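Local structure of predicted acyltransferase with acyl-CoA N-acyltransferase domain (Escherichia coli, 4RS2) at residues A[18-23]-A[59-64]; A[35-40]-A[92-97]; A[123-128]-A[155-160]; A[144-149]-A[172-177]. The protein binds coenzyme A and is probably a GNAT-family N-acetyltransferase, and when overproduced it suppresses gene silencing by a small RNA, perhaps by way of Hfq. All coordinates share one frame; numbering follows the deposited sequence.

Interaction 1 (A[18-23]-A[59-64]); sequences LIRVEI and GLVATD
Strand 18-21 runs antiparallel to strand 59-63, at 154° between their directions, with Arg-20 and Val-61 forming a hydrogen-bonded pair flanked by the non-hydrogen-bonded pairs Ile-19 with Ala-62 and Val-21 with Leu-60. Val-61 N donates a hydrogen bond to Arg-20 O at 2.8 Å, and Arg-20 N donates one to Val-61 O. Beyond the strand end, Glu-22 N still reaches Gly-59 O at 3.0 Å, meeting it from above the carbonyl plane. At the other end Leu-18 N to Thr-63 O is weak, while Thr-63 N to Leu-18 O is sound.

On one face the extended Arg-20 chain runs alongside Val-61, and the guanidinium lays a face over Val-61 CG2, which stands 3.6 Å from Arg-20 NH1. Two acceptors hold its rotation: Arg-20 NH1 donates to Val-21 O at 3.0 Å and also forms a salt bridge with Asp-26. At the edge of the guanidinium and in its plane, a water links Arg-20 NE to Thr-63 OG1, so a long arginine suits the place by being greasy along its length and polar at its end. Thr-63 OG1 sits between its own N and carbonyl carbon (chi1 64°), which carries it to 3.2 Å from Leu-18 CG. The opposite face is apolar: Ile-19 CG1 lies 4.1 Å from Ala-62 CB, and Ile-19 itself packs on helix 104-118. Such a pairing of the first strand with its antiparallel neighbour at the sheet edge is characteristic of the GNAT fold.

Interaction 2 (A[35-40]-A[92-97]); sequences RRSFES and PLAVDE. With COA (coenzyme A), chain C.
Phe-38, just past helix 27-37, packs on strand 87-95 in the coenzyme A pocket of the GNAT fold, where the pantetheine arm lies beside the strand. From CB, its CG stands beside the backbone N and anti to the carbonyl carbon (chi1 -67°), a setting that brings the ring against both the strand and the cofactor. COA C6P lies over one ring face, nearest Phe-38 CE1 at 3.4 Å, with CD1 also close to it. Across the ring from CD1, CE2 touches Ala-94 CB at 3.8 Å. At the tip, CZ meets Pro-92 CB at 4.0 Å and also approaches Leu-93 O. A flat aromatic suits this place because it can touch the strand and the cofactor's methylene at once, and the small Ala-94 leaves room for it. Ser-37 adds its CB against Ala-94 CB, while its hydroxyl is turned back to Leu-33 O within the helix.

Val-95 N donates to COA O9P at 2.9 Å and a nearly straight 170°, a strand-to-pantetheine bond of the kind familiar from GNAT enzymes. In the conformer described, the extended Arg-36 reaches Asp-96, whose other oxygen, OD1, accepts from Lys-98 N. The guanidinium and carboxylate planes are 53° apart, and both nitrogens grip a single oxygen: Arg-36 NE meets Asp-96 OD2 at 3.0 Å from above the carboxylate plane, and Arg-36 NH2 meets that OD2 at 2.7 Å on its anti side.

Interaction 3 (A[123-128]-A[155-160]); sequences AVVTLG and SAFQVH
With CG anti to its backbone N (chi1 -170°), Phe-157 brings its ring against Val-125, whose CG2, set between its backbone N and carbonyl carbon (chi1 -57°), lies against the ring together with CB; the two side chains cross at a slant. They share one face of an antiparallel ladder between strands 123-127 and 157-160, in the C-terminal half of the GNAT sheet. Phe-157 CZ lies 3.6 Å from Val-125 CB, and Val-159 CG2 continues the apolar row at 4.0 Å from Val-125 CG1. Beta-branched valines suit such a sheet, filling the space close to the backbone, while Val-125 and the larger ring of Phe-157 both reach Tyr-176. Leu-127 CD1 closes the row at 3.8 Å from Ala-156 CB.

Thr-126 pairs with Gln-158 on the other face: Gln-158 N donates a hydrogen bond to Thr-126 O at 2.8 Å, and Thr-126 N donates one to Gln-158 O. Thr-126 OG1 turns to Met-90 O on the neighbouring strand 87-95. Where the ladder ends, the extended Gln-158 side chain turns its amide to the carbonyl two residues earlier in its own segment. Ala-156 O is thus gripped twice, from opposite faces of its plane: Gly-128 N reaches it at 3.1 Å, and Gln-158 NE2 at 2.9 Å and a nearly straight 175°.

Interaction 4 (A[144-149]-A[172-177]); sequences HDLRCR and GLVEYH
In the mixed sheet, strand 146-147 adds itself in parallel to strand 172-175, which pairs antiparallel with strand 69-80 on its other side; the register sets Leu-146 beside Gly-172 and Arg-147 beside Leu-173. Three backbone bonds zigzag along it: Gly-172 N to Asp-145 O at 2.8 Å, Arg-147 N to Gly-172 O at 3.1 Å and Val-174 N to Arg-147 O at 2.8 Å. Gly-172 has a positive phi of 109°, a conformation that glycine adopts readily because it has no side chain.

Arg-147, extended from CG to NE, lays a face of its guanidinium over Leu-173, with NH1 3.8 Å from Leu-173 CD1, so its hydrocarbon length and flat end shelter the leucine on the more open face. Leu-173 CG is anti to the backbone N (chi1 174°), and this sends CD1 on to the backbone at Cys-148 C, 3.5 Å away. On the buried, apolar face Leu-146 CD2 packs against Val-174 CG2 at 3.9 Å, and Val-174 reaches further to Phe-157 and Val-125. Past the last direct bond, a water accepts from Arg-149 N and donates to Val-174 O at 2.7 Å. The whole is a short parallel strand added to the mixed sheet of the GNAT fold.

How the interactions relate
From the N terminus, strand 18-21 opens interaction 1, which closes a mostly helical loop at strand 58-63. Helix 27-37 lies inside that loop and its end opens interaction 2, which closes later at strand 87-95, so the two contacts cross without touching. Strand 123-127 lies next to strand 87-95 and starts interaction 3. Before it closes at 155-160, segment 144-149 has opened interaction 4, which closes at 172-177; these two also cross, and they touch where Phe-157 meets Arg-147, Cys-148 and Tyr-176. All four reach one sheet, interaction 1 lying on the other side of the chain's centre from interactions 3 and 4.

Interaction 1 (A[18-23]-A[59-64])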
# COMPACT_ATOMS: atom_id res chain seq x y z
N LEU A 18 5.72 -16.79 1.16
CA LEU A 18 4.70 -16.76 0.13
C LEU A 18 3.87 -15.49 0.31
O LEU A 18 3.66 -15.03 1.43
CB LEU A 18 3.80 -17.98 0.24
CG LEU A 18 2.74 -18.01 1.36
CD1 LEU A 18 1.48 -17.23 0.99
CD2 LEU A 18 2.35 -19.45 1.67
N ILE A 19 3.39 -14.95 -0.80
CA ILE A 19 2.57 -13.76 -0.79
C ILE A 19 1.21 -14.18 -1.33
O ILE A 19 1.12 -14.92 -2.30
CB ILE A 19 3.21 -12.67 -1.65
CG1 ILE A 19 4.51 -12.20 -0.99
CG2 ILE A 19 2.25 -11.51 -1.85
CD1 ILE A 19 5.31 -11.25 -1.86
N ARG A 20 0.16 -13.76 -0.65
CA ARG A 20 -1.20 -14.07 -1.11
C ARG A 20 -2.13 -13.01 -0.55
O ARG A 20 -1.73 -12.23 0.32
CB ARG A 20 -1.64 -15.44 -0.59
CG ARG A 20 -1.55 -15.57 0.91
CD ARG A 20 -2.31 -16.79 1.42
NE ARG A 20 -2.08 -16.91 2.86
CZ ARG A 20 -2.71 -16.19 3.79
NH1 ARG A 20 -3.63 -15.28 3.47
NH2 ARG A 20 -2.37 -16.36 5.06
N VAL A 21 -3.36 -13.00 -1.05
CA VAL A 21 -4.40 -12.10 -0.59
C VAL A 21 -4.72 -12.47 0.84
O VAL A 21 -4.73 -13.64 1.20
CB VAL A 21 -5.68 -12.22 -1.46
CG1 VAL A 21 -6.84 -11.40 -0.89
CG2 VAL A 21 -5.35 -11.78 -2.87
N GLU A 22 -4.93 -11.47 1.67
CA GLU A 22 -5.22 -11.71 3.05
C GLU A 22 -6.58 -12.39 3.18
O GLU A 22 -7.42 -12.28 2.30
CB GLU A 22 -5.24 -10.39 3.82
CG GLU A 22 -6.49 -9.59 3.73
CD GLU A 22 -6.47 -8.41 4.71
OE1 GLU A 22 -5.74 -7.47 4.47
OE2 GLU A 22 -7.18 -8.43 5.74
N ILE A 23 -6.75 -13.12 4.28
CA ILE A 23 -8.01 -13.76 4.62
C ILE A 23 -8.32 -13.40 6.09
O ILE A 23 -7.47 -12.84 6.80
CB ILE A 23 -7.99 -15.28 4.34
CG1 ILE A 23 -6.89 -15.98 5.14
CG2 ILE A 23 -7.81 -15.53 2.84
CD1 ILE A 23 -6.87 -17.49 4.99
N GLY A 59 -5.66 -6.42 0.25
CA GLY A 59 -4.56 -6.57 1.19
C GLY A 59 -3.81 -7.83 0.81
O GLY A 59 -4.42 -8.82 0.42
N LEU A 60 -2.48 -7.76 0.86
CA LEU A 60 -1.64 -8.90 0.55
C LEU A 60 -0.76 -9.11 1.74
O LEU A 60 -0.23 -8.14 2.31
CB LEU A 60 -0.76 -8.67 -0.68
CG LEU A 60 -1.39 -8.44 -2.05
CD1 LEU A 60 -0.31 -8.50 -3.11
CD2 LEU A 60 -2.47 -9.44 -2.38
N VAL A 61 -0.64 -10.39 2.12
CA VAL A 61 0.25 -10.76 3.21
C VAL A 61 1.40 -11.56 2.68
O VAL A 61 1.27 -12.28 1.69
CB VAL A 61 -0.42 -11.62 4.32
CG1 VAL A 61 -1.46 -10.83 5.09
CG2 VAL A 61 -1.03 -12.88 3.77
N ALA A 62 2.54 -11.40 3.35
CA ALA A 62 3.69 -12.28 3.15
C ALA A 62 3.71 -13.11 4.43
O ALA A 62 3.57 -12.57 5.55
CB ALA A 62 4.98 -11.51 3.02
N THR A 63 3.90 -14.41 4.30
CA THR A 63 3.91 -15.29 5.47
C THR A 63 5.13 -16.18 5.48
O THR A 63 5.72 -16.42 4.44
CB THR A 63 2.66 -16.17 5.54
OG1 THR A 63 2.65 -17.04 4.40
CG2 THR A 63 1.41 -15.33 5.58
N ASP A 64 5.55 -16.57 6.67
CA ASP A 64 6.73 -17.43 6.82
C ASP A 64 6.26 -18.85 6.70
O ASP A 64 5.06 -19.11 6.52
CB ASP A 64 7.48 -17.16 8.14
CG ASP A 64 6.70 -17.62 9.37
OD1 ASP A 64 5.66 -18.31 9.23
OD2 ASP A 64 7.14 -17.27 10.50
O HOH W 1 0.01 -18.30 4.43

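Interaction 2 (A[35-40]-A[92-97])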
# COMPACT_ATOMS: atom_id res chain seq x y z
N ARG A 35 1.49 -2.98 14.60
CA ARG A 35 1.80 -2.33 15.87
C ARG A 35 3.27 -2.34 16.22
O ARG A 35 3.77 -1.39 16.86
CB ARG A 35 1.01 -2.98 17.00
CG ARG A 35 -0.46 -2.69 16.93
CD ARG A 35 -1.26 -3.26 18.08
NE ARG A 35 -2.66 -2.86 17.96
CZ ARG A 35 -3.20 -1.78 18.53
NH1 ARG A 35 -2.48 -1.01 19.35
NH2 ARG A 35 -4.47 -1.48 18.30
N ARG A 36 3.95 -3.40 15.81
CA ARG A 36 5.36 -3.52 16.12
C ARG A 36 6.27 -2.82 15.11
O ARG A 36 7.39 -2.47 15.46
CB ARG A 36 5.77 -4.99 16.33
CG ARG A 36 5.76 -5.92 15.13
CD ARG A 36 6.32 -7.29 15.53
NE ARG A 36 6.27 -8.25 14.42
CZ ARG A 36 5.24 -9.05 14.15
NH1 ARG A 36 4.15 -9.06 14.90
NH2 ARG A 36 5.31 -9.87 13.12
N SER A 37 5.75 -2.57 13.91
CA SER A 37 6.54 -2.00 12.80
C SER A 37 6.54 -0.49 12.66
O SER A 37 7.48 0.06 12.08
CB SER A 37 6.06 -2.58 11.48
OG SER A 37 6.32 -3.96 11.44
N PHE A 38 5.52 0.16 13.20
CA PHE A 38 5.40 1.59 13.13
C PHE A 38 5.64 2.22 14.47
O PHE A 38 5.60 1.55 15.49
CB PHE A 38 4.06 1.99 12.51
CG PHE A 38 3.96 1.61 11.06
CD1 PHE A 38 4.46 2.44 10.10
CD2 PHE A 38 3.42 0.40 10.68
CE1 PHE A 38 4.41 2.10 8.76
CE2 PHE A 38 3.38 0.04 9.34
CZ PHE A 38 3.88 0.89 8.39
N GLU A 39 5.88 3.53 14.43
CA GLU A 39 6.18 4.32 15.63
C GLU A 39 4.93 4.55 16.52
O GLU A 39 5.05 4.91 17.69
CB GLU A 39 6.81 5.66 15.22
CG GLU A 39 8.27 5.56 14.73
CD GLU A 39 8.79 6.83 14.01
OE1 GLU A 39 8.05 7.44 13.20
OE2 GLU A 39 9.96 7.20 14.22
N SER A 40 3.73 4.37 15.97
CA SER A 40 2.48 4.48 16.75
C SER A 40 1.55 3.38 16.23
O SER A 40 1.85 2.76 15.20
CB SER A 40 1.82 5.84 16.65
OG SER A 40 1.06 5.95 15.48
N PRO A 92 -1.04 0.64 4.61
CA PRO A 92 0.39 0.75 4.90
C PRO A 92 1.17 -0.31 4.16
O PRO A 92 0.60 -1.11 3.41
CB PRO A 92 0.46 0.44 6.40
CG PRO A 92 -0.67 -0.46 6.66
CD PRO A 92 -1.73 -0.19 5.62
N LEU A 93 2.50 -0.25 4.33
CA LEU A 93 3.44 -1.19 3.78
C LEU A 93 4.41 -1.51 4.88
O LEU A 93 5.07 -0.62 5.42
CB LEU A 93 4.20 -0.59 2.59
CG LEU A 93 5.34 -1.44 2.04
CD1 LEU A 93 4.79 -2.74 1.50
CD2 LEU A 93 6.11 -0.68 0.95
N ALA A 94 4.52 -2.79 5.23
CA ALA A 94 5.37 -3.18 6.33
C ALA A 94 5.99 -4.55 6.15
O ALA A 94 5.34 -5.46 5.66
CB ALA A 94 4.60 -3.15 7.63
N VAL A 95 7.25 -4.64 6.54
CA VAL A 95 7.92 -5.93 6.60
C VAL A 95 8.53 -6.08 8.00
O VAL A 95 9.15 -5.13 8.53
CB VAL A 95 8.99 -6.04 5.51
CG1 VAL A 95 9.84 -7.28 5.71
CG2 VAL A 95 8.34 -6.02 4.13
N ASP A 96 8.31 -7.25 8.60
CA ASP A 96 8.83 -7.54 9.94
C ASP A 96 10.35 -7.33 9.95
O ASP A 96 11.02 -7.74 9.04
CB ASP A 96 8.49 -8.97 10.33
CG ASP A 96 8.82 -9.28 11.78
OD1 ASP A 96 9.98 -9.11 12.22
OD2 ASP A 96 7.93 -9.78 12.51
N GLU A 97 10.84 -6.68 10.99
CA GLU A 97 12.26 -6.36 11.10
C GLU A 97 13.14 -7.61 10.86
O GLU A 97 14.23 -7.50 10.29
CB GLU A 97 12.54 -5.68 12.46
CG GLU A 97 13.90 -5.01 12.54
CD GLU A 97 14.03 -4.01 13.69
OE1 GLU A 97 13.00 -3.59 14.28
OE2 GLU A 97 15.18 -3.63 14.00
N1A COA C . 14.40 4.25 2.36
C2A COA C . 14.74 4.07 1.06
N3A COA C . 14.79 2.85 0.49
C4A COA C . 14.47 1.75 1.23
C5A COA C . 14.09 1.87 2.63
C6A COA C . 14.06 3.23 3.18
N6A COA C . 13.70 3.39 4.47
N7A COA C . 13.85 0.64 3.09
C8A COA C . 14.05 -0.21 2.06
N9A COA C . 14.45 0.44 0.98
C1B COA C . 14.73 -0.14 -0.34
C2B COA C . 15.68 -1.32 -0.35
O2B COA C . 17.05 -0.91 -0.22
C3B COA C . 15.34 -1.94 -1.67
O3B COA C . 15.94 -1.19 -2.73
P3B COA C . 16.05 -1.76 -4.25
O7A COA C . 15.17 -2.99 -4.36
O8A COA C . 15.68 -0.64 -5.14
O9A COA C . 17.50 -2.08 -4.38
C4B COA C . 13.83 -1.74 -1.76
O4B COA C . 13.50 -0.70 -0.83
C5B COA C . 13.04 -2.99 -1.42
O5B COA C . 13.51 -3.54 -0.18
P1A COA C . 12.84 -4.80 0.55
O1A COA C . 13.91 -5.70 1.09
O2A COA C . 11.76 -5.30 -0.35
O3A COA C . 12.11 -4.09 1.81
P2A COA C . 12.56 -4.01 3.35
O4A COA C . 12.61 -5.34 3.98
O5A COA C . 13.81 -3.18 3.50
O6A COA C . 11.27 -3.24 3.93
CBP COA C . 10.00 -1.34 4.73
CCP COA C . 11.08 -1.83 3.79
CDP COA C . 9.85 0.17 4.61
CEP COA C . 8.72 -2.02 4.30
CAP COA C . 10.41 -1.75 6.16
OAP COA C . 11.67 -1.14 6.53
C9P COA C . 9.38 -1.44 7.21
O9P COA C . 8.40 -2.18 7.42
N8P COA C . 9.63 -0.36 7.96
C7P COA C . 8.78 0.01 9.07
C6P COA C . 7.58 0.80 8.59
C5P COA C . 8.05 2.13 8.06
O5P COA C . 8.12 2.34 6.86
N4P COA C . 8.35 3.05 8.97
C3P COA C . 8.68 4.41 8.62
C2P COA C . 7.83 5.39 9.44
S1P COA C . 7.30 6.79 8.42
O HOH W 2 10.04 -3.90 14.29

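Interaction 3 (A[123-128]-A[155-160])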
# COMPACT_ATOMS: atom_id res chain seq x y z
N ALA A 123 -4.78 3.21 -11.54
CA ALA A 123 -3.68 3.92 -10.92
C ALA A 123 -3.65 3.70 -9.41
O ALA A 123 -4.68 3.45 -8.79
CB ALA A 123 -3.76 5.41 -11.22
N VAL A 124 -2.46 3.90 -8.86
CA VAL A 124 -2.21 3.74 -7.45
C VAL A 124 -1.47 4.96 -6.95
O VAL A 124 -0.48 5.36 -7.54
CB VAL A 124 -1.35 2.50 -7.16
CG1 VAL A 124 -1.16 2.38 -5.65
CG2 VAL A 124 -2.04 1.26 -7.71
N VAL A 125 -1.98 5.57 -5.89
CA VAL A 125 -1.24 6.67 -5.25
C VAL A 125 -0.69 6.18 -3.92
O VAL A 125 -1.18 5.17 -3.37
CB VAL A 125 -2.09 7.95 -5.04
CG1 VAL A 125 -2.64 8.43 -6.35
CG2 VAL A 125 -3.24 7.72 -4.05
N THR A 126 0.30 6.89 -3.41
CA THR A 126 0.82 6.59 -2.09
C THR A 126 1.51 7.83 -1.54
O THR A 126 1.82 8.78 -2.28
CB THR A 126 1.78 5.37 -2.09
OG1 THR A 126 1.92 4.85 -0.77
CG2 THR A 126 3.18 5.76 -2.66
N LEU A 127 1.69 7.84 -0.23
CA LEU A 127 2.32 8.94 0.47
C LEU A 127 3.48 8.40 1.27
O LEU A 127 3.30 7.57 2.17
CB LEU A 127 1.30 9.61 1.39
CG LEU A 127 1.76 10.87 2.09
CD1 LEU A 127 1.95 12.02 1.09
CD2 LEU A 127 0.71 11.28 3.10
N GLY A 128 4.69 8.87 0.97
CA GLY A 128 5.86 8.35 1.62
C GLY A 128 7.13 8.89 0.99
O GLY A 128 7.09 9.70 0.09
N SER A 155 6.15 16.82 -1.66
CA SER A 155 7.36 16.07 -1.94
C SER A 155 7.22 14.57 -1.71
O SER A 155 8.11 13.84 -2.11
CB SER A 155 8.53 16.57 -1.09
OG SER A 155 8.38 16.13 0.25
N ALA A 156 6.12 14.14 -1.08
CA ALA A 156 5.90 12.74 -0.70
C ALA A 156 4.71 12.08 -1.40
O ALA A 156 4.61 10.86 -1.42
CB ALA A 156 5.72 12.65 0.81
N PHE A 157 3.79 12.88 -1.94
CA PHE A 157 2.62 12.29 -2.60
C PHE A 157 3.00 11.83 -3.99
O PHE A 157 3.57 12.60 -4.77
CB PHE A 157 1.43 13.24 -2.64
CG PHE A 157 0.16 12.59 -3.08
CD1 PHE A 157 -0.30 11.43 -2.47
CD2 PHE A 157 -0.63 13.14 -4.08
CE1 PHE A 157 -1.47 10.85 -2.83
CE2 PHE A 157 -1.83 12.53 -4.45
CZ PHE A 157 -2.24 11.38 -3.82
N GLN A 158 2.75 10.55 -4.25
CA GLN A 158 3.22 9.92 -5.49
C GLN A 158 2.17 9.05 -6.17
O GLN A 158 1.16 8.68 -5.58
CB GLN A 158 4.45 9.04 -5.16
CG GLN A 158 5.66 9.85 -4.67
CD GLN A 158 6.69 9.03 -3.94
OE1 GLN A 158 7.52 8.36 -4.54
NE2 GLN A 158 6.65 9.10 -2.62
N VAL A 159 2.42 8.75 -7.44
CA VAL A 159 1.47 8.01 -8.24
C VAL A 159 2.18 7.02 -9.16
O VAL A 159 3.31 7.26 -9.64
CB VAL A 159 0.60 8.97 -9.07
CG1 VAL A 159 1.45 9.74 -10.07
CG2 VAL A 159 -0.55 8.24 -9.73
N HIS A 160 1.52 5.88 -9.37
CA HIS A 160 1.99 4.84 -10.28
C HIS A 160 0.80 4.47 -11.17
O HIS A 160 -0.17 3.92 -10.71
CB HIS A 160 2.45 3.60 -9.51
CG HIS A 160 3.28 2.64 -10.32
ND1 HIS A 160 2.89 2.13 -11.54
CD2 HIS A 160 4.50 2.08 -10.05
CE1 HIS A 160 3.85 1.33 -12.01
NE2 HIS A 160 4.81 1.26 -11.11

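Interaction 4 (A[144-149]-A[172-177])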
# COMPACT_ATOMS: atom_id res chain seq x y z
N HIS A 144 2.16 15.63 -12.19
CA HIS A 144 0.96 15.30 -12.96
C HIS A 144 -0.22 16.10 -12.47
O HIS A 144 -1.37 15.79 -12.79
CB HIS A 144 0.64 13.81 -12.81
CG HIS A 144 1.68 12.90 -13.38
ND1 HIS A 144 1.62 12.42 -14.67
CD2 HIS A 144 2.79 12.37 -12.83
CE1 HIS A 144 2.64 11.61 -14.88
NE2 HIS A 144 3.38 11.58 -13.78
N ASP A 145 0.03 17.17 -11.70
CA ASP A 145 -1.05 18.02 -11.17
C ASP A 145 -2.07 17.24 -10.33
O ASP A 145 -3.28 17.44 -10.45
CB ASP A 145 -1.74 18.84 -12.28
CG ASP A 145 -0.89 20.04 -12.73
OD1 ASP A 145 0.26 20.17 -12.24
OD2 ASP A 145 -1.35 20.83 -13.59
N LEU A 146 -1.55 16.35 -9.49
CA LEU A 146 -2.33 15.59 -8.52
C LEU A 146 -1.84 15.89 -7.12
O LEU A 146 -0.62 15.99 -6.88
CB LEU A 146 -2.21 14.11 -8.82
CG LEU A 146 -2.84 13.65 -10.13
CD1 LEU A 146 -2.28 12.29 -10.52
CD2 LEU A 146 -4.36 13.59 -9.97
N ARG A 147 -2.76 16.08 -6.18
CA ARG A 147 -2.41 16.39 -4.81
C ARG A 147 -3.36 15.66 -3.88
O ARG A 147 -4.43 15.22 -4.30
CB ARG A 147 -2.53 17.88 -4.53
CG ARG A 147 -3.95 18.42 -4.66
CD ARG A 147 -4.02 19.94 -4.56
NE ARG A 147 -5.40 20.42 -4.54
CZ ARG A 147 -6.17 20.48 -3.44
NH1 ARG A 147 -5.68 20.13 -2.26
NH2 ARG A 147 -7.41 20.92 -3.53
N CYS A 148 -2.93 15.48 -2.64
CA CYS A 148 -3.77 14.93 -1.58
C CYS A 148 -4.19 16.10 -0.70
O CYS A 148 -3.80 17.22 -0.95
CB CYS A 148 -3.09 13.84 -0.78
SG CYS A 148 -1.71 14.36 0.25
N ARG A 149 -4.99 15.85 0.33
CA ARG A 149 -5.56 16.96 1.12
C ARG A 149 -4.71 17.48 2.25
O ARG A 149 -5.06 18.51 2.84
CB ARG A 149 -6.91 16.52 1.73
CG ARG A 149 -6.83 15.48 2.83
CD ARG A 149 -8.15 15.35 3.59
NE ARG A 149 -8.29 16.42 4.57
CZ ARG A 149 -9.35 16.60 5.36
NH1 ARG A 149 -10.39 15.78 5.29
NH2 ARG A 149 -9.36 17.61 6.22
N GLY A 172 -6.02 17.18 -10.06
CA GLY A 172 -6.73 17.71 -8.92
C GLY A 172 -6.55 16.96 -7.62
O GLY A 172 -5.56 16.27 -7.42
N LEU A 173 -7.55 17.09 -6.76
CA LEU A 173 -7.51 16.52 -5.44
C LEU A 173 -7.89 15.06 -5.42
O LEU A 173 -9.01 14.67 -5.82
CB LEU A 173 -8.41 17.30 -4.49
CG LEU A 173 -8.57 16.70 -3.09
CD1 LEU A 173 -7.27 16.73 -2.31
CD2 LEU A 173 -9.63 17.50 -2.38
N VAL A 174 -6.96 14.24 -4.92
CA VAL A 174 -7.16 12.82 -4.75
C VAL A 174 -7.57 12.65 -3.30
O VAL A 174 -6.79 12.96 -2.40
CB VAL A 174 -5.87 12.03 -5.04
CG1 VAL A 174 -6.09 10.56 -4.76
CG2 VAL A 174 -5.37 12.31 -6.46
N GLU A 175 -8.78 12.15 -3.07
CA GLU A 175 -9.31 11.99 -1.73
C GLU A 175 -9.30 10.54 -1.26
O GLU A 175 -9.83 9.65 -1.93
CB GLU A 175 -10.74 12.52 -1.68
CG GLU A 175 -10.83 14.04 -1.55
CD GLU A 175 -10.99 14.51 -0.12
OE1 GLU A 175 -10.16 14.21 0.74
OE2 GLU A 175 -11.97 15.20 0.12
N TYR A 176 -8.69 10.33 -0.09
CA TYR A 176 -8.68 9.02 0.56
C TYR A 176 -9.95 8.94 1.41
O TYR A 176 -10.66 9.92 1.63
CB TYR A 176 -7.48 8.86 1.48
CG TYR A 176 -6.11 8.65 0.87
CD1 TYR A 176 -5.46 9.66 0.19
CD2 TYR A 176 -5.42 7.47 1.09
CE1 TYR A 176 -4.18 9.48 -0.34
CE2 TYR A 176 -4.15 7.28 0.57
CZ TYR A 176 -3.53 8.28 -0.14
OH TYR A 176 -2.27 8.15 -0.63
N HIS A 177 -10.26 7.75 1.90
CA HIS A 177 -11.37 7.58 2.79
C HIS A 177 -11.10 8.36 4.08
O HIS A 177 -9.94 8.57 4.48
CB HIS A 177 -11.50 6.12 3.11
CG HIS A 177 -12.72 5.81 3.88
ND1 HIS A 177 -12.72 5.73 5.26
CD2 HIS A 177 -14.00 5.61 3.49
CE1 HIS A 177 -13.94 5.45 5.67
NE2 HIS A 177 -14.73 5.38 4.62
O HOH W 3 -6.20 13.29 0.23